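Side-chain contacts in OxyA protein (Actinoplanes teichomyceticus, PDB 5HH3), which probably catalyses an oxidative phenolic cross-link that cyclises a peptide precursor during glycopeptide antibiotic biosynthesis, as a heme-dependent cytochrome P450: residues A17-R22 with A54-G59; R245-G250 with T360-L365; A107-V112 with F212-R217. All blocks are in the same frame, centred on the assembly; numbering follows the deposited sequence.

Contact 1 (A17-R22 with A54-G59)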
loop_
_atom_site.group_PDB
_atom_site.type_symbol
_atom_site.label_atom_id
_atom_site.label_comp_id
_atom_site.label_asym_id
_atom_site.label_seq_id
_atom_site.Cartn_x
_atom_site.Cartn_y
_atom_site.Cartn_z
ATOM N N ALA B 17 -1.488 0.628 10.445
ATOM C CA ALA B 17 -0.149 1.086 10.851
ATOM C C ALA B 17 -0.216 2.348 11.755
ATOM O O ALA B 17 0.424 2.373 12.804
ATOM C CB ALA B 17 0.746 1.335 9.638
ATOM N N GLU B 18 -1.003 3.347 11.362
ATOM C CA GLU B 18 -1.252 4.537 12.183
ATOM C C GLU B 18 -1.704 4.205 13.607
ATOM O O GLU B 18 -1.286 4.870 14.530
ATOM C CB GLU B 18 -2.320 5.463 11.572
ATOM C CG GLU B 18 -1.864 6.356 10.444
ATOM C CD GLU B 18 -0.848 7.424 10.861
ATOM O OE1 GLU B 18 -1.220 8.623 10.890
ATOM O OE2 GLU B 18 0.328 7.071 11.117
ATOM N N LEU B 19 -2.550 3.188 13.751
ATOM C CA LEU B 19 -3.041 2.743 15.056
ATOM C C LEU B 19 -1.986 2.079 15.931
ATOM O O LEU B 19 -2.186 1.957 17.124
ATOM C CB LEU B 19 -4.241 1.788 14.882
ATOM C CG LEU B 19 -5.501 2.464 14.338
ATOM C CD1 LEU B 19 -6.584 1.472 13.976
ATOM C CD2 LEU B 19 -6.046 3.475 15.322
ATOM N N HIS B 20 -0.877 1.648 15.343
ATOM C CA HIS B 20 0.168 0.933 16.062
ATOM C C HIS B 20 1.480 1.689 16.201
ATOM O O HIS B 20 2.513 1.085 16.439
ATOM C CB HIS B 20 0.361 -0.448 15.426
ATOM C CG HIS B 20 -0.795 -1.340 15.674
ATOM N ND1 HIS B 20 -1.918 -1.327 14.881
ATOM C CD2 HIS B 20 -1.082 -2.149 16.718
ATOM C CE1 HIS B 20 -2.816 -2.159 15.377
ATOM N NE2 HIS B 20 -2.336 -2.661 16.499
ATOM N N ARG B 21 1.415 3.004 16.065
ATOM C CA ARG B 21 2.456 3.899 16.585
ATOM C C ARG B 21 2.438 3.792 18.112
ATOM O O ARG B 21 1.551 3.149 18.674
ATOM C CB ARG B 21 2.187 5.334 16.139
ATOM C CG ARG B 21 2.285 5.524 14.636
ATOM C CD ARG B 21 2.208 6.989 14.277
ATOM N NE ARG B 21 2.310 7.213 12.829
ATOM C CZ ARG B 21 3.432 7.131 12.096
ATOM N NH1 ARG B 21 4.616 6.825 12.643
ATOM N NH2 ARG B 21 3.367 7.366 10.780
ATOM N N ARG B 22 3.413 4.388 18.782
ATOM C CA ARG B 22 3.560 4.227 20.229
ATOM C C ARG B 22 3.818 5.574 20.879
ATOM O O ARG B 22 4.470 6.433 20.293
ATOM C CB ARG B 22 4.721 3.282 20.575
ATOM C CG ARG B 22 4.696 1.938 19.867
ATOM C CD ARG B 22 3.673 0.988 20.456
ATOM N NE ARG B 22 4.079 0.404 21.731
ATOM C CZ ARG B 22 4.680 -0.773 21.915
ATOM N NH1 ARG B 22 5.029 -1.562 20.897
ATOM N NH2 ARG B 22 4.944 -1.166 23.155
ATOM N N ALA B 54 -12.584 -4.318 6.257
ATOM C CA ALA B 54 -11.335 -4.586 6.926
ATOM C C ALA B 54 -11.552 -4.364 8.418
ATOM O O ALA B 54 -11.999 -3.281 8.850
ATOM C CB ALA B 54 -10.254 -3.682 6.389
ATOM N N TRP B 55 -11.294 -5.415 9.184
ATOM C CA TRP B 55 -11.518 -5.445 10.609
ATOM C C TRP B 55 -10.192 -5.473 11.371
ATOM O O TRP B 55 -9.174 -5.980 10.871
ATOM C CB TRP B 55 -12.249 -6.731 10.998
ATOM C CG TRP B 55 -13.567 -7.003 10.374
ATOM C CD1 TRP B 55 -13.803 -7.729 9.241
ATOM C CD2 TRP B 55 -14.856 -6.638 10.896
ATOM N NE1 TRP B 55 -15.152 -7.805 9.003
ATOM C CE2 TRP B 55 -15.826 -7.174 10.025
ATOM C CE3 TRP B 55 -15.285 -5.919 12.024
ATOM C CZ2 TRP B 55 -17.194 -7.012 10.230
ATOM C CZ3 TRP B 55 -16.706 -5.770 12.241
ATOM C CH2 TRP B 55 -17.612 -6.308 11.346
ATOM N N LEU B 56 -10.238 -4.957 12.596
ATOM C CA LEU B 56 -9.135 -5.035 13.541
ATOM C C LEU B 56 -9.603 -5.829 14.737
ATOM O O LEU B 56 -10.582 -5.435 15.357
ATOM C CB LEU B 56 -8.728 -3.633 13.999
ATOM C CG LEU B 56 -7.578 -3.517 15.001
ATOM C CD1 LEU B 56 -6.251 -3.824 14.318
ATOM C CD2 LEU B 56 -7.544 -2.117 15.598
ATOM N N ALA B 57 -8.915 -6.919 15.058
ATOM C CA ALA B 57 -9.202 -7.735 16.258
ATOM C C ALA B 57 -8.245 -7.298 17.353
ATOM O O ALA B 57 -7.033 -7.308 17.138
ATOM C CB ALA B 57 -9.002 -9.221 15.971
ATOM N N THR B 58 -8.800 -6.899 18.499
ATOM C CA THR B 58 -8.039 -6.455 19.657
ATOM C C THR B 58 -8.210 -7.349 20.894
ATOM O O THR B 58 -7.361 -7.291 21.790
ATOM C CB THR B 58 -8.420 -5.000 20.065
ATOM O OG1 THR B 58 -9.822 -4.913 20.335
ATOM C CG2 THR B 58 -8.081 -3.997 18.976
ATOM N N GLY B 59 -9.311 -8.111 20.966
ATOM C CA GLY B 59 -9.586 -9.008 22.084
ATOM C C GLY B 59 -8.677 -10.223 22.051
ATOM O O GLY B 59 -8.453 -10.818 20.983
#
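Beside Leu-19 and His-20, the two residues that reach across to Leu-56, a single carboxylate oxygen, OE2 of Glu-18, is gripped twice by Arg-21. NE of Arg-21 makes the strong arm, a salt bridge of 2.6 Å to OE2 of Glu-18 on its syn side, tilted 26° from the carboxylate plane; NH2 adds a weak second bond. This charged pair lies on the far side of the turn from the strand and packs on Leu-77 of the second subunit. The contact itself is apolar. Leu-56 holds CG anti to its backbone N (chi1 180°), which carries the forked end out from the strand, and its two methyls divide the work. CD2 meets CD1 of Leu-19 at 4.1 Å, methyl against methyl, while CD1 comes to CE1 of His-20 at 4.0 Å, at the ring edge and in its plane. Leucine suits this place because one residue can serve two neighbours across a wide gap, CA of Leu-56 being 10.0 Å from CA of Leu-19. Leu-31 of helix 29-37 touches both His-20 and Leu-56, so the end of helix 8-19 is joined through this layer to strand 53-57 of the P450 beta sheet. The histidine brings both polar and apolar chemistry: ND1 is bonded to Ala-16 O and NE2 to Ser-313 OG. Since CE1 lies between those two nitrogens, the bonds that satisfy them in a buried setting also fix the ring's rotation and present the CE1 C-H between them to the leucine methyl.

Contact 2 (R245-G250 with T360-L365). With ACT (acetate ion), chain O.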
loop_
_atom_site.group_PDB
_atom_site.type_symbol
_atom_site.label_atom_id
_atom_site.label_comp_id
_atom_site.label_asym_id
_atom_site.label_seq_id
_atom_site.Cartn_x
_atom_site.Cartn_y
_atom_site.Cartn_z
ATOM N N ARG B 245 15.651 -4.651 16.891
ATOM C CA ARG B 245 14.658 -3.689 17.378
ATOM C C ARG B 245 14.229 -3.979 18.804
ATOM O O ARG B 245 14.074 -3.054 19.602
ATOM C CB ARG B 245 13.437 -3.602 16.446
ATOM C CG ARG B 245 13.742 -2.841 15.150
ATOM C CD ARG B 245 12.516 -2.624 14.263
ATOM N NE ARG B 245 11.800 -3.852 13.966
ATOM C CZ ARG B 245 10.753 -4.345 14.624
ATOM N NH1 ARG B 245 10.205 -3.746 15.701
ATOM N NH2 ARG B 245 10.249 -5.494 14.205
ATOM N N PHE B 246 14.042 -5.257 19.125
ATOM C CA PHE B 246 13.724 -5.673 20.490
ATOM C C PHE B 246 14.834 -5.340 21.509
ATOM O O PHE B 246 14.542 -4.872 22.599
ATOM C CB PHE B 246 13.429 -7.163 20.539
ATOM C CG PHE B 246 12.921 -7.618 21.862
ATOM C CD1 PHE B 246 13.804 -7.982 22.874
ATOM C CD2 PHE B 246 11.554 -7.661 22.114
ATOM C CE1 PHE B 246 13.335 -8.387 24.107
ATOM C CE2 PHE B 246 11.075 -8.039 23.356
ATOM C CZ PHE B 246 11.960 -8.433 24.342
ATOM N N LEU B 247 16.085 -5.640 21.166
ATOM C CA LEU B 247 17.210 -5.368 22.065
ATOM C C LEU B 247 17.383 -3.861 22.306
ATOM O O LEU B 247 17.685 -3.452 23.420
ATOM C CB LEU B 247 18.511 -5.981 21.527
ATOM C CG LEU B 247 18.616 -7.509 21.547
ATOM C CD1 LEU B 247 19.914 -7.949 20.876
ATOM C CD2 LEU B 247 18.520 -8.054 22.962
ATOM N N ALA B 248 17.156 -3.046 21.272
ATOM C CA ALA B 248 17.184 -1.584 21.432
ATOM C C ALA B 248 16.062 -1.124 22.369
ATOM O O ALA B 248 16.315 -0.324 23.263
ATOM C CB ALA B 248 17.109 -0.869 20.085
ATOM N N ALA B 249 14.849 -1.651 22.191
ATOM C CA ALA B 249 13.736 -1.296 23.085
ATOM C C ALA B 249 13.935 -1.836 24.507
ATOM O O ALA B 249 13.541 -1.183 25.482
ATOM C CB ALA B 249 12.401 -1.749 22.520
ATOM N N GLY B 250 14.554 -3.012 24.622
ATOM C CA GLY B 250 14.937 -3.568 25.909
ATOM C C GLY B 250 15.940 -2.716 26.661
ATOM O O GLY B 250 15.755 -2.449 27.854
ATOM N N THR B 360 19.947 -14.120 27.002
ATOM C CA THR B 360 21.384 -14.027 27.173
ATOM C C THR B 360 21.840 -12.580 27.199
ATOM O O THR B 360 22.575 -12.185 28.104
ATOM C CB THR B 360 22.120 -14.789 26.040
ATOM O OG1 THR B 360 21.640 -16.143 26.003
ATOM C CG2 THR B 360 23.626 -14.815 26.280
ATOM N N ALA B 361 21.415 -11.787 26.217
ATOM C CA ALA B 361 21.935 -10.424 26.075
ATOM C C ALA B 361 21.443 -9.430 27.136
ATOM O O ALA B 361 22.200 -8.541 27.545
ATOM C CB ALA B 361 21.694 -9.894 24.669
ATOM N N ILE B 362 20.207 -9.578 27.600
ATOM C CA ILE B 362 19.653 -8.616 28.551
ATOM C C ILE B 362 20.322 -8.723 29.936
ATOM O O ILE B 362 20.746 -7.701 30.473
ATOM C CB ILE B 362 18.101 -8.696 28.643
ATOM C CG1 ILE B 362 17.453 -8.305 27.306
ATOM C CG2 ILE B 362 17.560 -7.840 29.778
ATOM C CD1 ILE B 362 17.845 -6.936 26.797
ATOM N N PRO B 363 20.411 -9.941 30.515
ATOM C CA PRO B 363 21.178 -10.088 31.753
ATOM C C PRO B 363 22.628 -9.691 31.609
ATOM O O PRO B 363 23.180 -9.092 32.533
ATOM C CB PRO B 363 21.074 -11.590 32.050
ATOM C CG PRO B 363 19.751 -11.956 31.465
ATOM C CD PRO B 363 19.772 -11.218 30.154
ATOM N N ALA B 364 23.243 -10.018 30.471
ATOM C CA ALA B 364 24.630 -9.594 30.212
ATOM C C ALA B 364 24.803 -8.069 30.307
ATOM O O ALA B 364 25.739 -7.580 30.945
ATOM C CB ALA B 364 25.076 -10.071 28.853
ATOM N N LEU B 365 23.879 -7.333 29.686
ATOM C CA LEU B 365 23.854 -5.876 29.760
ATOM C C LEU B 365 23.655 -5.363 31.183
ATOM O O LEU B 365 24.378 -4.484 31.608
ATOM C CB LEU B 365 22.773 -5.298 28.848
ATOM C CG LEU B 365 22.592 -3.775 28.846
ATOM C CD1 LEU B 365 23.904 -3.022 28.677
ATOM C CD2 LEU B 365 21.620 -3.369 27.761
HETATM C C ACT O . 10.362 -7.221 10.435
HETATM O O ACT O . 11.058 -7.284 9.397
HETATM O OXT ACT O . 10.844 -6.850 11.529
HETATM C CH3 ACT O . 8.911 -7.602 10.359
#
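Next to Leu-247, which packs on Ala-361 and Ile-362, the guanidinium of Arg-245 takes an acetate at its edge, with OXT in the plane of the group. The bond from Arg-245 NH2 to acetate OXT is 3.1 Å long and nearly straight, at 160°. Asp-241 pairs with NE, and the carbonyls of Thr-284 and Phe-388 receive NH1, so this buried charge is held from several directions; the acetate probably came from the crystallisation liquor. The other flat group of the turn, the ring of Phe-246, stacks with Phe-358. Across the contact everything is aliphatic. CD2 of Leu-247 touches CB of Ala-361 at 4.0 Å and CD1 of Ile-362 at 4.1 Å, so a single methyl sits against both residues of the L helix. The helices are those called I (225-256) and L (351-368) in P450s, partners in the fold's conserved helical core, where helix 142-159 also packs on Leu-247. A small alanine lets the leucine lie close to the L helix backbone. Ile-362 bends at its second torsion (chi2 -56°), which swings CD1 inward until it stands 4.5 Å from CA of Gly-250; a glycine there leaves room for this methyl. Just beyond, Pro-363 has no N-H to bond to the preceding turn, and helix 351-368 is kinked there.

Contact 3 (A107-V112 with F212-R217)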
loop_
_atom_site.group_PDB
_atom_site.type_symbol
_atom_site.label_atom_id
_atom_site.label_comp_id
_atom_site.label_asym_id
_atom_site.label_seq_id
_atom_site.Cartn_x
_atom_site.Cartn_y
_atom_site.Cartn_z
ATOM N N ALA B 107 11.676 -26.536 10.348
ATOM C CA ALA B 107 11.458 -26.555 11.807
ATOM C C ALA B 107 12.574 -27.233 12.647
ATOM O O ALA B 107 12.879 -26.750 13.712
ATOM C CB ALA B 107 10.075 -27.128 12.161
ATOM N N PRO B 108 13.185 -28.329 12.162
ATOM C CA PRO B 108 14.284 -28.963 12.901
ATOM C C PRO B 108 15.462 -28.043 13.280
ATOM O O PRO B 108 16.082 -28.246 14.331
ATOM C CB PRO B 108 14.749 -30.045 11.939
ATOM C CG PRO B 108 13.485 -30.439 11.235
ATOM C CD PRO B 108 12.806 -29.139 10.990
ATOM N N ALA B 109 15.762 -27.052 12.438
ATOM C CA ALA B 109 16.833 -26.099 12.731
ATOM C C ALA B 109 16.526 -25.207 13.942
ATOM O O ALA B 109 17.444 -24.641 14.534
ATOM C CB ALA B 109 17.117 -25.235 11.513
ATOM N N PHE B 110 15.246 -25.054 14.288
ATOM C CA PHE B 110 14.837 -24.170 15.395
ATOM C C PHE B 110 14.376 -24.946 16.634
ATOM O O PHE B 110 13.783 -24.369 17.546
ATOM C CB PHE B 110 13.749 -23.204 14.907
ATOM C CG PHE B 110 14.182 -22.335 13.746
ATOM C CD1 PHE B 110 14.093 -22.799 12.437
ATOM C CD2 PHE B 110 14.710 -21.063 13.966
ATOM C CE1 PHE B 110 14.494 -22.004 11.364
ATOM C CE2 PHE B 110 15.104 -20.259 12.901
ATOM C CZ PHE B 110 14.995 -20.730 11.595
ATOM N N ALA B 111 14.687 -26.238 16.675
ATOM C CA ALA B 111 14.354 -27.109 17.816
ATOM C C ALA B 111 15.102 -26.732 19.116
ATOM O O ALA B 111 16.109 -26.026 19.080
ATOM C CB ALA B 111 14.645 -28.559 17.464
ATOM N N VAL B 112 14.598 -27.258 20.237
ATOM C CA VAL B 112 15.052 -26.919 21.587
ATOM C C VAL B 112 16.492 -27.337 21.783
ATOM O O VAL B 112 17.324 -26.517 22.173
ATOM C CB VAL B 112 14.145 -27.566 22.669
ATOM C CG1 VAL B 112 14.805 -27.576 24.042
ATOM C CG2 VAL B 112 12.809 -26.825 22.744
ATOM N N PHE B 212 21.756 -24.861 7.779
ATOM C CA PHE B 212 21.711 -25.576 6.484
ATOM C C PHE B 212 21.975 -27.066 6.623
ATOM O O PHE B 212 21.258 -27.873 6.046
ATOM C CB PHE B 212 22.687 -24.969 5.464
ATOM C CG PHE B 212 22.167 -23.752 4.737
ATOM C CD1 PHE B 212 21.090 -23.029 5.199
ATOM C CD2 PHE B 212 22.798 -23.314 3.589
ATOM C CE1 PHE B 212 20.640 -21.911 4.523
ATOM C CE2 PHE B 212 22.361 -22.189 2.915
ATOM C CZ PHE B 212 21.279 -21.490 3.381
ATOM N N GLY B 213 23.000 -27.426 7.385
ATOM C CA GLY B 213 23.370 -28.833 7.553
ATOM C C GLY B 213 22.332 -29.679 8.277
ATOM O O GLY B 213 22.123 -30.832 7.928
ATOM N N VAL B 214 21.702 -29.107 9.298
ATOM C CA VAL B 214 20.582 -29.750 9.989
ATOM C C VAL B 214 19.435 -30.036 9.011
ATOM O O VAL B 214 18.925 -31.151 8.963
ATOM C CB VAL B 214 20.086 -28.869 11.165
ATOM C CG1 VAL B 214 18.700 -29.284 11.667
ATOM C CG2 VAL B 214 21.111 -28.913 12.292
ATOM N N VAL B 215 19.052 -29.029 8.231
ATOM C CA VAL B 215 17.933 -29.167 7.301
ATOM C C VAL B 215 18.269 -30.198 6.210
ATOM O O VAL B 215 17.499 -31.130 5.961
ATOM C CB VAL B 215 17.548 -27.811 6.675
ATOM C CG1 VAL B 215 16.489 -27.988 5.591
ATOM C CG2 VAL B 215 17.040 -26.836 7.741
ATOM N N VAL B 216 19.425 -30.035 5.583
ATOM C CA VAL B 216 19.814 -30.905 4.479
ATOM C C VAL B 216 19.926 -32.369 4.930
ATOM O O VAL B 216 19.623 -33.266 4.159
ATOM C CB VAL B 216 21.106 -30.394 3.788
ATOM C CG1 VAL B 216 21.683 -31.416 2.816
ATOM C CG2 VAL B 216 20.807 -29.084 3.060
ATOM N N ARG B 217 20.343 -32.605 6.174
ATOM C CA ARG B 217 20.452 -33.984 6.713
ATOM C C ARG B 217 19.097 -34.673 6.826
ATOM O O ARG B 217 18.953 -35.827 6.457
ATOM C CB ARG B 217 21.111 -33.999 8.103
ATOM C CG ARG B 217 22.568 -34.392 8.090
ATOM C CD ARG B 217 23.281 -33.926 9.350
ATOM N NE ARG B 217 24.652 -34.419 9.373
ATOM C CZ ARG B 217 25.529 -34.187 10.350
ATOM N NH1 ARG B 217 25.195 -33.453 11.415
ATOM N NH2 ARG B 217 26.755 -34.689 10.257
#
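The 3-10 turn 107-109 passes close to helix 211-219, with CA of Ala-109 only 5.9 Å from CA of Val-214, and no hydrogen bond joins the two segments. The backbones can come this close because Ala-109 has only a methyl and the valine chain is short. Val-214 does most of the touching. Its CG1, anti to the backbone N (chi1 164°), is carried out from the helix and settles over the flat face of the peptide that links Pro-108 to Ala-109, 3.8 Å from Pro-108 C and equally far from Ala-109 N. The same methyl lies 4.0 Å from CB of Pro-108, so the start of the pyrrolidine ring and the peptide plane together form the surface on which the valine rests. Ala-109, the next residue, continues the contact: its CB meets CG2 of Val-215 at 4.1 Å. More loosely, CB of Ala-109 lies 4.4 Å from CG1 of Val-214. The two beta-branched valines, neighbours on the helix, thus offer a compact pair of methyls to a residue that has only one.

Proline fits the turn because its ring favours the bent backbone and it needs no N-H there; the turn is tied instead by Phe-110 N to Ala-107 O at 3.0 Å. Phe-110 points its CB away from the helix, and its ring meets that of Phe-158. Val-215 also touches Leu-228 of helix 225-256, which extends the apolar layer inward. Because helix 98-106, just before the turn, carries the heme-binding residues His-99 and Arg-103, the arrangement is that of the P450 C-D connection, running from the heme-binding C helix into helix 112-136 and packed here against the short H helix.

None of the three contacts touches a heme: the side chains of His-20, Leu-247 and Ala-109 lie about 11, 9 and 10 Å from a bound heme. Contacts 1 and 3 are on opposite sides of the chain's centre, their own centres about 35 Å apart, whereas contact 2 has its centre about 26 Å from each of the others. Contacts 1 and 2 come nearest, about 8 Å between closest atoms, and Phe-388 stands near both, touched by Arg-22 and bonded through its carbonyl to Arg-245. Helix 225-256 links contacts 2 and 3, carrying Leu-247 in one and, through Leu-228, backing Val-215 in the other.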